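RagB/SusD domain protein (Flavobacterium johnsoniae, PDB 5J5U) binds chitin and, as a SusD homologue encoded in a chitin-utilization locus, probably helps capture chitin chains at the outer membrane for uptake. Local coordinates at residues 33-37 with 38-42; 54-57 with 58-62; 150-153 with 154-158; 182-185 with 186-190. All coordinates share one frame; numbering follows the deposited sequence.

Contact 1: residues 33-37 with 38-42; sequences YQHRT and NLIYS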
loop_
_atom_site.group_PDB
_atom_site.type_symbol
_atom_site.label_atom_id
_atom_site.label_comp_id
_atom_site.label_asym_id
_atom_site.label_seq_id
_atom_site.Cartn_x
_atom_site.Cartn_y
_atom_site.Cartn_z
ATOM N N TYR A 33 11.555 -1.766 7.468
ATOM C CA TYR A 33 10.141 -1.393 7.665
ATOM C C TYR A 33 9.182 -2.101 6.738
ATOM O O TYR A 33 7.977 -2.064 6.977
ATOM C CB TYR A 33 9.903 0.127 7.574
ATOM C CG TYR A 33 10.062 0.804 6.244
ATOM C CD1 TYR A 33 9.109 0.677 5.244
ATOM C CD2 TYR A 33 11.147 1.641 6.009
ATOM C CE1 TYR A 33 9.253 1.344 4.003
ATOM C CE2 TYR A 33 11.303 2.311 4.803
ATOM C CZ TYR A 33 10.360 2.162 3.810
ATOM O OH TYR A 33 10.532 2.836 2.631
ATOM N N GLN A 34 9.683 -2.743 5.688
ATOM C CA GLN A 34 8.805 -3.617 4.908
ATOM C C GLN A 34 8.357 -4.766 5.782
ATOM O O GLN A 34 7.200 -5.202 5.729
ATOM C CB GLN A 34 9.504 -4.160 3.651
ATOM C CG GLN A 34 9.753 -3.128 2.588
ATOM C CD GLN A 34 8.462 -2.590 1.977
ATOM O OE1 GLN A 34 7.400 -3.226 2.031
ATOM N NE2 GLN A 34 8.554 -1.403 1.399
ATOM N N HIS A 35 9.278 -5.257 6.599
ATOM C CA HIS A 35 8.952 -6.356 7.486
ATOM C C HIS A 35 7.982 -5.874 8.578
ATOM O O HIS A 35 6.985 -6.536 8.881
ATOM C CB HIS A 35 10.242 -6.938 8.108
ATOM C CG HIS A 35 10.055 -8.262 8.780
ATOM N ND1 HIS A 35 11.064 -8.893 9.476
ATOM C CD2 HIS A 35 8.979 -9.085 8.853
ATOM C CE1 HIS A 35 10.615 -10.036 9.963
ATOM N NE2 HIS A 35 9.353 -10.178 9.598
ATOM N N ARG A 36 8.269 -4.714 9.164
ATOM C CA ARG A 36 7.531 -4.284 10.351
ATOM C C ARG A 36 6.231 -3.512 10.019
ATOM O O ARG A 36 5.185 -3.764 10.608
ATOM C CB ARG A 36 8.447 -3.440 11.237
ATOM C CG ARG A 36 9.556 -4.255 11.902
ATOM C CD ARG A 36 10.725 -3.377 12.396
ATOM N NE ARG A 36 11.729 -4.188 13.098
ATOM C CZ ARG A 36 12.633 -4.955 12.492
ATOM N NH1 ARG A 36 12.678 -5.008 11.168
ATOM N NH2 ARG A 36 13.486 -5.674 13.203
ATOM N N THR A 37 6.281 -2.609 9.049
ATOM C CA THR A 37 5.124 -1.768 8.767
ATOM C C THR A 37 4.205 -2.353 7.706
ATOM O O THR A 37 2.991 -2.266 7.830
ATOM C CB THR A 37 5.548 -0.365 8.305
ATOM O OG1 THR A 37 6.602 0.109 9.141
ATOM C CG2 THR A 37 4.370 0.590 8.410
ATOM N N ASN A 38 4.791 -2.945 6.672
ATOM C CA ASN A 38 4.032 -3.573 5.586
ATOM C C ASN A 38 3.531 -4.964 5.995
ATOM O O ASN A 38 2.307 -5.189 6.124
ATOM C CB ASN A 38 4.913 -3.648 4.311
ATOM C CG ASN A 38 4.203 -4.271 3.083
ATOM O OD1 ASN A 38 3.050 -4.717 3.132
ATOM N ND2 ASN A 38 4.925 -4.302 1.971
ATOM N N LEU A 39 4.475 -5.873 6.242
ATOM C CA LEU A 39 4.134 -7.263 6.511
ATOM C C LEU A 39 3.423 -7.445 7.851
ATOM O O LEU A 39 2.302 -7.882 7.888
ATOM C CB LEU A 39 5.400 -8.151 6.467
ATOM C CG LEU A 39 5.270 -9.691 6.586
ATOM C CD1 LEU A 39 4.054 -10.209 5.838
ATOM C CD2 LEU A 39 6.523 -10.435 6.103
ATOM N N ILE A 40 4.074 -7.088 8.947
ATOM C CA ILE A 40 3.558 -7.447 10.262
ATOM C C ILE A 40 2.334 -6.631 10.653
ATOM O O ILE A 40 1.265 -7.201 10.872
ATOM C CB ILE A 40 4.647 -7.297 11.375
ATOM C CG1 ILE A 40 5.712 -8.376 11.228
ATOM C CG2 ILE A 40 3.999 -7.382 12.751
ATOM C CD1 ILE A 40 6.997 -8.094 12.003
ATOM N N TYR A 41 2.469 -5.315 10.761
ATOM C CA TYR A 41 1.337 -4.537 11.279
ATOM C C TYR A 41 0.267 -4.246 10.204
ATOM O O TYR A 41 -0.881 -4.671 10.383
ATOM C CB TYR A 41 1.805 -3.236 11.923
ATOM C CG TYR A 41 2.167 -3.373 13.394
ATOM C CD1 TYR A 41 1.534 -4.299 14.210
ATOM C CD2 TYR A 41 3.164 -2.586 13.958
ATOM C CE1 TYR A 41 1.874 -4.425 15.551
ATOM C CE2 TYR A 41 3.506 -2.691 15.300
ATOM C CZ TYR A 41 2.869 -3.616 16.089
ATOM O OH TYR A 41 3.232 -3.728 17.407
ATOM N N SER A 42 0.600 -3.568 9.098
ATOM C CA SER A 42 -0.460 -3.294 8.083
ATOM C C SER A 42 -1.064 -4.595 7.577
ATOM O O SER A 42 -2.288 -4.749 7.557
ATOM C CB SER A 42 0.066 -2.486 6.883
ATOM O OG SER A 42 0.363 -1.154 7.242
#
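Thr37 O is gripped twice by Ser42, by its backbone N at 3.0 Å and by its hydroxyl OG at 2.9 Å. The two donors reach the carbonyl oxygen from opposite faces of its plane. Ser42 OG stands beside its own backbone N (chi1 -70°), a rotation that points the hydroxyl at the preceding turn. One turn earlier, Asn38 ND2 gives a short, almost straight bond to Gln34 OE1 (2.7 Å, 176° at the hydrogen). Gln34 OE1 sits in the amide plane of Asn38 and is met nearly end-on, although the two amide planes stand 75° apart. A bend at chi2 carries the Gln34 amide across toward Asn38. The Asn38 amide is further held by Phe413 O and by Ser415 N, so both its polar ends are satisfied and its rotation is fixed in a buried place. The main chain here is widened into a run of pi-helical, i to i+5 bonds: Leu39 N to Gln34 O (2.9 Å), Ile40 N to His35 O and Tyr41 N to Arg36 O, with a weak bond from Asn38 N to Tyr33 O. This pi-type stretch lies within helix 31-45, whose sides are packed by helices 53-60, 66-90, 246-253 and 415-425. On another side, Ile40 CD1 makes an off-centre CH-pi contact with the His35 imidazole, 4.2 Å from its centroid. Leu39 CD2 also touches this ring, lying 3.9 Å from His35 CD2, while His35 NE2 is bonded to Asp254.

Contact 2: residues 54-57 with 58-62; sequences AVTE and YGSKF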
loop_
_atom_site.group_PDB
_atom_site.type_symbol
_atom_site.label_atom_id
_atom_site.label_comp_id
_atom_site.label_asym_id
_atom_site.label_seq_id
_atom_site.Cartn_x
_atom_site.Cartn_y
_atom_site.Cartn_z
ATOM N N ALA A 54 5.721 -13.586 14.081
ATOM C CA ALA A 54 5.731 -12.122 14.135
ATOM C C ALA A 54 4.392 -11.493 13.674
ATOM O O ALA A 54 3.797 -10.629 14.360
ATOM C CB ALA A 54 6.894 -11.595 13.294
ATOM N N VAL A 55 3.901 -11.944 12.530
ATOM C CA VAL A 55 2.715 -11.314 11.958
ATOM C C VAL A 55 1.484 -11.610 12.832
ATOM O O VAL A 55 0.728 -10.704 13.184
ATOM C CB VAL A 55 2.498 -11.769 10.488
ATOM C CG1 VAL A 55 1.238 -11.201 9.940
ATOM C CG2 VAL A 55 3.687 -11.338 9.595
ATOM N N THR A 56 1.326 -12.867 13.229
ATOM C CA THR A 56 0.157 -13.276 13.990
ATOM C C THR A 56 0.162 -12.701 15.389
ATOM O O THR A 56 -0.863 -12.151 15.848
ATOM C CB THR A 56 0.039 -14.808 14.144
ATOM O OG1 THR A 56 0.246 -15.441 12.882
ATOM C CG2 THR A 56 -1.344 -15.180 14.707
ATOM N N GLU A 57 1.307 -12.845 16.057
ATOM C CA GLU A 57 1.432 -12.435 17.449
ATOM C C GLU A 57 1.257 -10.940 17.590
ATOM O O GLU A 57 0.538 -10.507 18.494
ATOM C CB GLU A 57 2.772 -12.875 18.043
ATOM C CG GLU A 57 3.046 -12.382 19.476
ATOM C CD GLU A 57 2.173 -13.065 20.554
ATOM O OE1 GLU A 57 1.229 -13.804 20.220
ATOM O OE2 GLU A 57 2.436 -12.860 21.753
ATOM N N TYR A 58 1.838 -10.157 16.677
ATOM C CA TYR A 58 1.773 -8.701 16.848
ATOM C C TYR A 58 0.777 -8.018 15.899
ATOM O O TYR A 58 -0.007 -7.171 16.361
ATOM C CB TYR A 58 3.175 -8.092 16.707
ATOM C CG TYR A 58 4.136 -8.731 17.690
ATOM C CD1 TYR A 58 4.053 -8.449 19.051
ATOM C CD2 TYR A 58 5.077 -9.673 17.275
ATOM C CE1 TYR A 58 4.899 -9.045 19.960
ATOM C CE2 TYR A 58 5.939 -10.283 18.193
ATOM C CZ TYR A 58 5.838 -9.958 19.537
ATOM O OH TYR A 58 6.673 -10.546 20.462
ATOM N N GLY A 59 0.773 -8.385 14.612
ATOM C CA GLY A 59 -0.129 -7.753 13.660
ATOM C C GLY A 59 -1.572 -8.280 13.658
ATOM O O GLY A 59 -2.539 -7.545 13.598
ATOM N N SER A 60 -1.714 -9.586 13.717
ATOM C CA SER A 60 -3.019 -10.194 13.615
ATOM C C SER A 60 -3.828 -10.012 14.918
ATOM O O SER A 60 -4.981 -9.602 14.882
ATOM C CB SER A 60 -2.843 -11.673 13.265
ATOM O OG SER A 60 -3.999 -12.180 12.666
ATOM N N LYS A 61 -3.196 -10.271 16.064
ATOM C CA LYS A 61 -3.887 -10.193 17.359
ATOM C C LYS A 61 -3.834 -8.804 18.036
ATOM O O LYS A 61 -4.563 -8.578 18.994
ATOM C CB LYS A 61 -3.310 -11.233 18.320
ATOM C CG LYS A 61 -3.495 -12.651 17.863
ATOM C CD LYS A 61 -3.209 -13.652 18.981
ATOM C CE LYS A 61 -1.777 -13.636 19.442
ATOM N NZ LYS A 61 -1.491 -14.757 20.420
ATOM N N PHE A 62 -2.989 -7.902 17.525
ATOM C CA PHE A 62 -2.787 -6.533 18.048
ATOM C C PHE A 62 -1.980 -6.476 19.366
ATOM O O PHE A 62 -2.524 -6.340 20.452
ATOM C CB PHE A 62 -4.132 -5.816 18.229
ATOM C CG PHE A 62 -5.073 -5.987 17.053
ATOM C CD1 PHE A 62 -4.571 -6.085 15.748
ATOM C CD2 PHE A 62 -6.454 -6.057 17.253
ATOM C CE1 PHE A 62 -5.413 -6.242 14.676
ATOM C CE2 PHE A 62 -7.315 -6.213 16.196
ATOM C CZ PHE A 62 -6.803 -6.316 14.891
HETATM O O HOH W 1 4.723 -11.536 22.378
#
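The Tyr58 ring carries Glu57 CG over the centre of one face, a CH-pi contact between sequence neighbours with CG 3.7 Å from the ring centroid and 11° off its normal. At the rim, near the ring plane, Ala54 O approaches Tyr58 CD2 to 3.3 Å. The Glu57 carboxylate stands 80° to the ring, steeply upright rather than stacked. With CG anti to the backbone N (chi1 175°) and a bend at chi2, Glu57 first crosses the ring and then turns its carboxylate toward Lys61. There OE1 receives Lys61 NZ in a salt bridge of 2.9 Å, met nearly along its C-O axis. The other oxygen, OE2, accepts a bond from a water at 2.7 Å, and this water also joins Tyr58 OH at 2.9 Å. OE2 also forms a salt bridge with Lys63, so the carboxylate meets two lysines, one through each oxygen. In the backbone, a wider pi-type turn bonds Ser60 N and Lys61 N to Val55 O and Thr56 O, while Gly59 N makes a weak bond to Val55 O. These residues belong to the short helix 53-60 and what follows it, packed against helix 31-45 and strand 49-50. Lys61 NZ has a second anion in Asp437. Glu57 and Lys61, both buried, thus belong to a chain of alternating charges running from Lys63 to Asp437, which would probably favour an ionised Glu57 and tie this part of the chain to the loop near Asp437.

Contact 3: residues 150-153 with 154-158; sequences FFKD and LDESF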
loop_
_atom_site.group_PDB
_atom_site.type_symbol
_atom_site.label_atom_id
_atom_site.label_comp_id
_atom_site.label_asym_id
_atom_site.label_seq_id
_atom_site.Cartn_x
_atom_site.Cartn_y
_atom_site.Cartn_z
ATOM N N PHE A 150 0.473 18.215 -0.949
ATOM C CA PHE A 150 0.574 17.097 -1.912
ATOM C C PHE A 150 -0.094 17.449 -3.246
ATOM O O PHE A 150 0.492 17.279 -4.324
ATOM C CB PHE A 150 -0.089 15.816 -1.374
ATOM C CG PHE A 150 0.671 15.118 -0.271
ATOM C CD1 PHE A 150 2.005 15.389 -0.031
ATOM C CD2 PHE A 150 0.031 14.169 0.523
ATOM C CE1 PHE A 150 2.683 14.741 0.973
ATOM C CE2 PHE A 150 0.712 13.522 1.544
ATOM C CZ PHE A 150 2.033 13.793 1.759
ATOM N N PHE A 151 -1.341 17.905 -3.168
ATOM C CA PHE A 151 -2.088 18.211 -4.374
ATOM C C PHE A 151 -1.366 19.306 -5.155
ATOM O O PHE A 151 -1.221 19.205 -6.377
ATOM C CB PHE A 151 -3.531 18.639 -4.054
ATOM C CG PHE A 151 -4.397 17.526 -3.542
ATOM C CD1 PHE A 151 -4.498 16.327 -4.235
ATOM C CD2 PHE A 151 -5.094 17.672 -2.339
ATOM C CE1 PHE A 151 -5.303 15.274 -3.743
ATOM C CE2 PHE A 151 -5.888 16.648 -1.843
ATOM C CZ PHE A 151 -5.991 15.432 -2.551
ATOM N N LYS A 152 -0.918 20.350 -4.456
ATOM C CA LYS A 152 -0.185 21.429 -5.120
ATOM C C LYS A 152 1.069 20.935 -5.858
ATOM O O LYS A 152 1.259 21.230 -7.045
ATOM C CB LYS A 152 0.218 22.507 -4.117
ATOM C CG LYS A 152 0.868 23.716 -4.778
ATOM C CD LYS A 152 1.535 24.648 -3.759
ATOM C CE LYS A 152 1.921 25.969 -4.415
ATOM N NZ LYS A 152 2.508 26.971 -3.492
ATOM N N ASP A 153 1.910 20.170 -5.172
ATOM C CA ASP A 153 3.111 19.653 -5.798
ATOM C C ASP A 153 2.823 18.725 -6.983
ATOM O O ASP A 153 3.538 18.769 -7.970
ATOM C CB ASP A 153 3.971 18.916 -4.793
ATOM C CG ASP A 153 4.784 19.848 -3.960
ATOM O OD1 ASP A 153 4.762 21.051 -4.276
ATOM O OD2 ASP A 153 5.469 19.387 -3.027
ATOM N N LEU A 154 1.825 17.851 -6.878
ATOM C CA LEU A 154 1.508 16.958 -8.000
ATOM C C LEU A 154 0.956 17.715 -9.218
ATOM O O LEU A 154 1.335 17.441 -10.372
ATOM C CB LEU A 154 0.523 15.886 -7.561
ATOM C CG LEU A 154 1.109 14.940 -6.512
ATOM C CD1 LEU A 154 0.019 14.045 -5.909
ATOM C CD2 LEU A 154 2.252 14.113 -7.110
ATOM N N ASP A 155 0.066 18.669 -8.958
ATOM C CA ASP A 155 -0.456 19.532 -10.009
ATOM C C ASP A 155 0.680 20.254 -10.754
ATOM O O ASP A 155 0.904 20.070 -11.983
ATOM C CB ASP A 155 -1.421 20.535 -9.396
ATOM C CG ASP A 155 -1.999 21.480 -10.411
ATOM O OD1 ASP A 155 -3.090 21.179 -10.947
ATOM O OD2 ASP A 155 -1.350 22.521 -10.673
ATOM N N GLU A 156 1.444 21.022 -9.988
ATOM C CA GLU A 156 2.523 21.796 -10.575
ATOM C C GLU A 156 3.601 20.933 -11.203
ATOM O O GLU A 156 4.212 21.347 -12.178
ATOM C CB GLU A 156 3.151 22.710 -9.535
ATOM C CG GLU A 156 2.197 23.761 -9.033
ATOM C CD GLU A 156 2.804 24.608 -7.953
ATOM O OE1 GLU A 156 3.980 24.373 -7.605
ATOM O OE2 GLU A 156 2.112 25.529 -7.474
ATOM N N SER A 157 3.846 19.749 -10.648
ATOM C CA SER A 157 4.891 18.875 -11.177
ATOM C C SER A 157 4.469 18.233 -12.484
ATOM O O SER A 157 5.297 18.016 -13.369
ATOM C CB SER A 157 5.266 17.812 -10.164
ATOM O OG SER A 157 5.904 18.439 -9.070
ATOM N N PHE A 158 3.178 17.933 -12.595
ATOM C CA PHE A 158 2.618 17.484 -13.854
ATOM C C PHE A 158 2.852 18.533 -14.929
ATOM O O PHE A 158 3.388 18.234 -16.001
ATOM C CB PHE A 158 1.123 17.210 -13.738
ATOM C CG PHE A 158 0.468 16.952 -15.059
ATOM C CD1 PHE A 158 0.666 15.754 -15.723
ATOM C CD2 PHE A 158 -0.318 17.921 -15.658
ATOM C CE1 PHE A 158 0.067 15.521 -16.956
ATOM C CE2 PHE A 158 -0.916 17.694 -16.884
ATOM C CZ PHE A 158 -0.724 16.495 -17.534
#
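Ser157 and Asp153 provide the doubled hydrogen bond of this stretch: the carbonyl oxygen Asp153 O accepts Ser157 OG at 2.6 Å and Ser157 N at 2.9 Å. The two donors come from opposite faces of the carbonyl plane, and the N-H bond is bent, 141° at the hydrogen. A chi1 of -68° directs the serine hydroxyl to this oxygen, and the same side chain touches Lys105 and Ile106. The remaining backbone bonds are regular i to i+4 ones, from Leu154, Asp155 and Glu156 to Phe150, Phe151 and Lys152. This regular alpha-helix, 143-160, belongs to the helical part of the fold, consistent with the TPR-like helices of the SusD family, and packs against helices 98-119, 178-195 and 201-214. Among the charged residues, Lys152 and Glu156 are exposed. One turn apart, both extend from the helix, and the aliphatic part of the lysine meets the carboxylate: Lys152 CE is 3.1 Å from Glu156 OE2, and Lys152 CG 3.5 Å from the same oxygen. Lys152 NZ itself stays 4.3 Å from Glu156 OE2, beyond a salt bridge, where any attraction is probably weak. Asp155 instead turns to helix 178-195, sending its carboxylate to Arg189. In the packing, Leu154 CG rests 3.3 Å from the carbonyl oxygen Phe150 O. The apolar contacts are those of the side chains: Leu154, Phe150 and Phe151 all press on Leu192, and Phe150 also meets Val109 as well as Thr116.

Contact 4: residues 182-185 with 186-190; sequences KKLA and NTMRL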
loop_
_atom_site.group_PDB
_atom_site.type_symbol
_atom_site.label_atom_id
_atom_site.label_comp_id
_atom_site.label_asym_id
_atom_site.label_seq_id
_atom_site.Cartn_x
_atom_site.Cartn_y
_atom_site.Cartn_z
ATOM N N LYS A 182 4.515 11.872 -15.641
ATOM C CA LYS A 182 3.274 12.652 -15.638
ATOM C C LYS A 182 2.105 11.825 -15.119
ATOM O O LYS A 182 1.420 12.216 -14.160
ATOM C CB LYS A 182 2.965 13.184 -17.037
ATOM C CG LYS A 182 3.915 14.291 -17.476
ATOM C CD LYS A 182 3.620 14.797 -18.879
ATOM C CE LYS A 182 4.293 16.151 -19.099
ATOM N NZ LYS A 182 3.339 17.316 -19.035
ATOM N N LYS A 183 1.898 10.661 -15.728
ATOM C CA LYS A 183 0.776 9.802 -15.346
ATOM C C LYS A 183 0.918 9.243 -13.927
ATOM O O LYS A 183 -0.092 9.054 -13.243
ATOM C CB LYS A 183 0.627 8.664 -16.348
ATOM C CG LYS A 183 0.507 9.158 -17.784
ATOM C CD LYS A 183 0.254 8.018 -18.747
ATOM C CE LYS A 183 1.567 7.556 -19.364
ATOM N NZ LYS A 183 1.342 6.386 -20.252
ATOM N N LEU A 184 2.155 9.009 -13.475
ATOM C CA LEU A 184 2.381 8.588 -12.084
ATOM C C LEU A 184 1.936 9.688 -11.129
ATOM O O LEU A 184 1.303 9.413 -10.099
ATOM C CB LEU A 184 3.852 8.249 -11.813
ATOM C CG LEU A 184 4.158 8.063 -10.318
ATOM C CD1 LEU A 184 3.514 6.812 -9.772
ATOM C CD2 LEU A 184 5.652 8.061 -10.031
ATOM N N ALA A 185 2.255 10.927 -11.499
ATOM C CA ALA A 185 1.850 12.087 -10.726
ATOM C C ALA A 185 0.333 12.157 -10.615
ATOM O O ALA A 185 -0.215 12.350 -9.524
ATOM C CB ALA A 185 2.398 13.356 -11.361
ATOM N N ASN A 186 -0.355 11.944 -11.732
ATOM C CA ASN A 186 -1.819 12.011 -11.719
ATOM C C ASN A 186 -2.514 10.840 -10.995
ATOM O O ASN A 186 -3.596 11.001 -10.423
ATOM C CB ASN A 186 -2.342 12.104 -13.150
ATOM C CG ASN A 186 -2.030 13.438 -13.792
ATOM O OD1 ASN A 186 -2.107 14.488 -13.144
ATOM N ND2 ASN A 186 -1.641 13.403 -15.062
ATOM N N THR A 187 -1.911 9.657 -11.062
ATOM C CA THR A 187 -2.468 8.488 -10.395
ATOM C C THR A 187 -2.316 8.648 -8.878
ATOM O O THR A 187 -3.271 8.404 -8.126
ATOM C CB THR A 187 -1.800 7.190 -10.892
ATOM O OG1 THR A 187 -1.858 7.156 -12.322
ATOM C CG2 THR A 187 -2.516 5.960 -10.338
ATOM N N MET A 188 -1.135 9.093 -8.437
ATOM C CA MET A 188 -0.942 9.451 -7.029
ATOM C C MET A 188 -1.973 10.493 -6.595
ATOM O O MET A 188 -2.559 10.390 -5.507
ATOM C CB MET A 188 0.483 9.970 -6.781
ATOM C CG MET A 188 1.536 8.855 -6.658
ATOM S SD MET A 188 1.184 7.774 -5.239
ATOM C CE MET A 188 1.451 8.889 -3.860
ATOM N N ARG A 189 -2.191 11.492 -7.454
ATOM C CA ARG A 189 -3.161 12.553 -7.161
ATOM C C ARG A 189 -4.547 11.976 -6.922
ATOM O O ARG A 189 -5.236 12.361 -5.968
ATOM C CB ARG A 189 -3.198 13.566 -8.297
ATOM C CG ARG A 189 -4.197 14.695 -8.106
ATOM C CD ARG A 189 -3.826 15.819 -9.053
ATOM N NE ARG A 189 -4.657 17.005 -8.904
ATOM C CZ ARG A 189 -4.448 18.129 -9.578
ATOM N NH1 ARG A 189 -3.438 18.203 -10.435
ATOM N NH2 ARG A 189 -5.232 19.180 -9.384
ATOM N N LEU A 190 -4.939 11.029 -7.769
ATOM C CA LEU A 190 -6.233 10.349 -7.611
ATOM C C LEU A 190 -6.324 9.495 -6.324
ATOM O O LEU A 190 -7.386 9.389 -5.695
ATOM C CB LEU A 190 -6.505 9.474 -8.847
ATOM C CG LEU A 190 -7.804 8.682 -8.908
ATOM C CD1 LEU A 190 -8.997 9.601 -8.907
ATOM C CD2 LEU A 190 -7.806 7.791 -10.142
#
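Asn186 touches the preceding turn mainly through its backbone: Asn186 N bonds to Lys182 O at 3.0 Å, in the carbonyl plane. Its side-chain ND2 lies 3.4 Å from Lys182 O at an angle too poor for a bond, and donates to Gly215 O instead. Thr187 follows with a double grip on Lys183 O, from its N at 2.9 Å and its hydroxyl OG1 at 2.8 Å, the two arriving from opposite faces of the carbonyl plane. OG1 is anti to the threonine's own carbonyl carbon (chi1 -52°), which folds the hydroxyl back along the helix; the same oxygen is also bonded to Phe217 N, so this buried hydroxyl links the helix to the loop after helix 201-214. Met188 N donates nearly straight to Leu184 O (3.0 Å, 171°). Met188 CG meets Leu184 CD1 at 4.2 Å; beyond it the chain bends at chi2 and chi3 and leads away, and both residues pack on Met110 of helix 98-119. Arg189 closes the contact with a bond from its N to Ala185 O, and its CB rests 3.4 Å from that oxygen. The rest of Arg189 runs extended from CG to NE and leaves this turn: NE is bonded to Gln207 OE1, which, with Asp155, should fix the orientation of the guanidinium. This part of helix 178-195 is thus a regular, largely buried alpha-helical stretch with polar and apolar sides turned to different neighbours, consistent with the TPR-like helical architecture of SusD-family proteins.

How the contacts relate
All four are local contacts along helices, contact 2 running on into a loop, but their settings differ. Contacts 1, 2 and 4 are buried, whereas contact 3 is partly open, with an exposed lysine and glutamate. Contacts 1 and 2 hold adjoining helices that touch through Leu39, Ile40 and Tyr41 against Val55, Ala54 and Tyr58; both show widened, pi-type turns, the first using an amide pair and the second an ion pair. Contacts 3 and 4, with centres about 9 Å apart, sit on successive, regular alpha-helices joined by the Asp155-Arg189 salt bridge. Contacts 2 and 3 lie on opposite sides of the chain's centre, their centres about 37 Å apart.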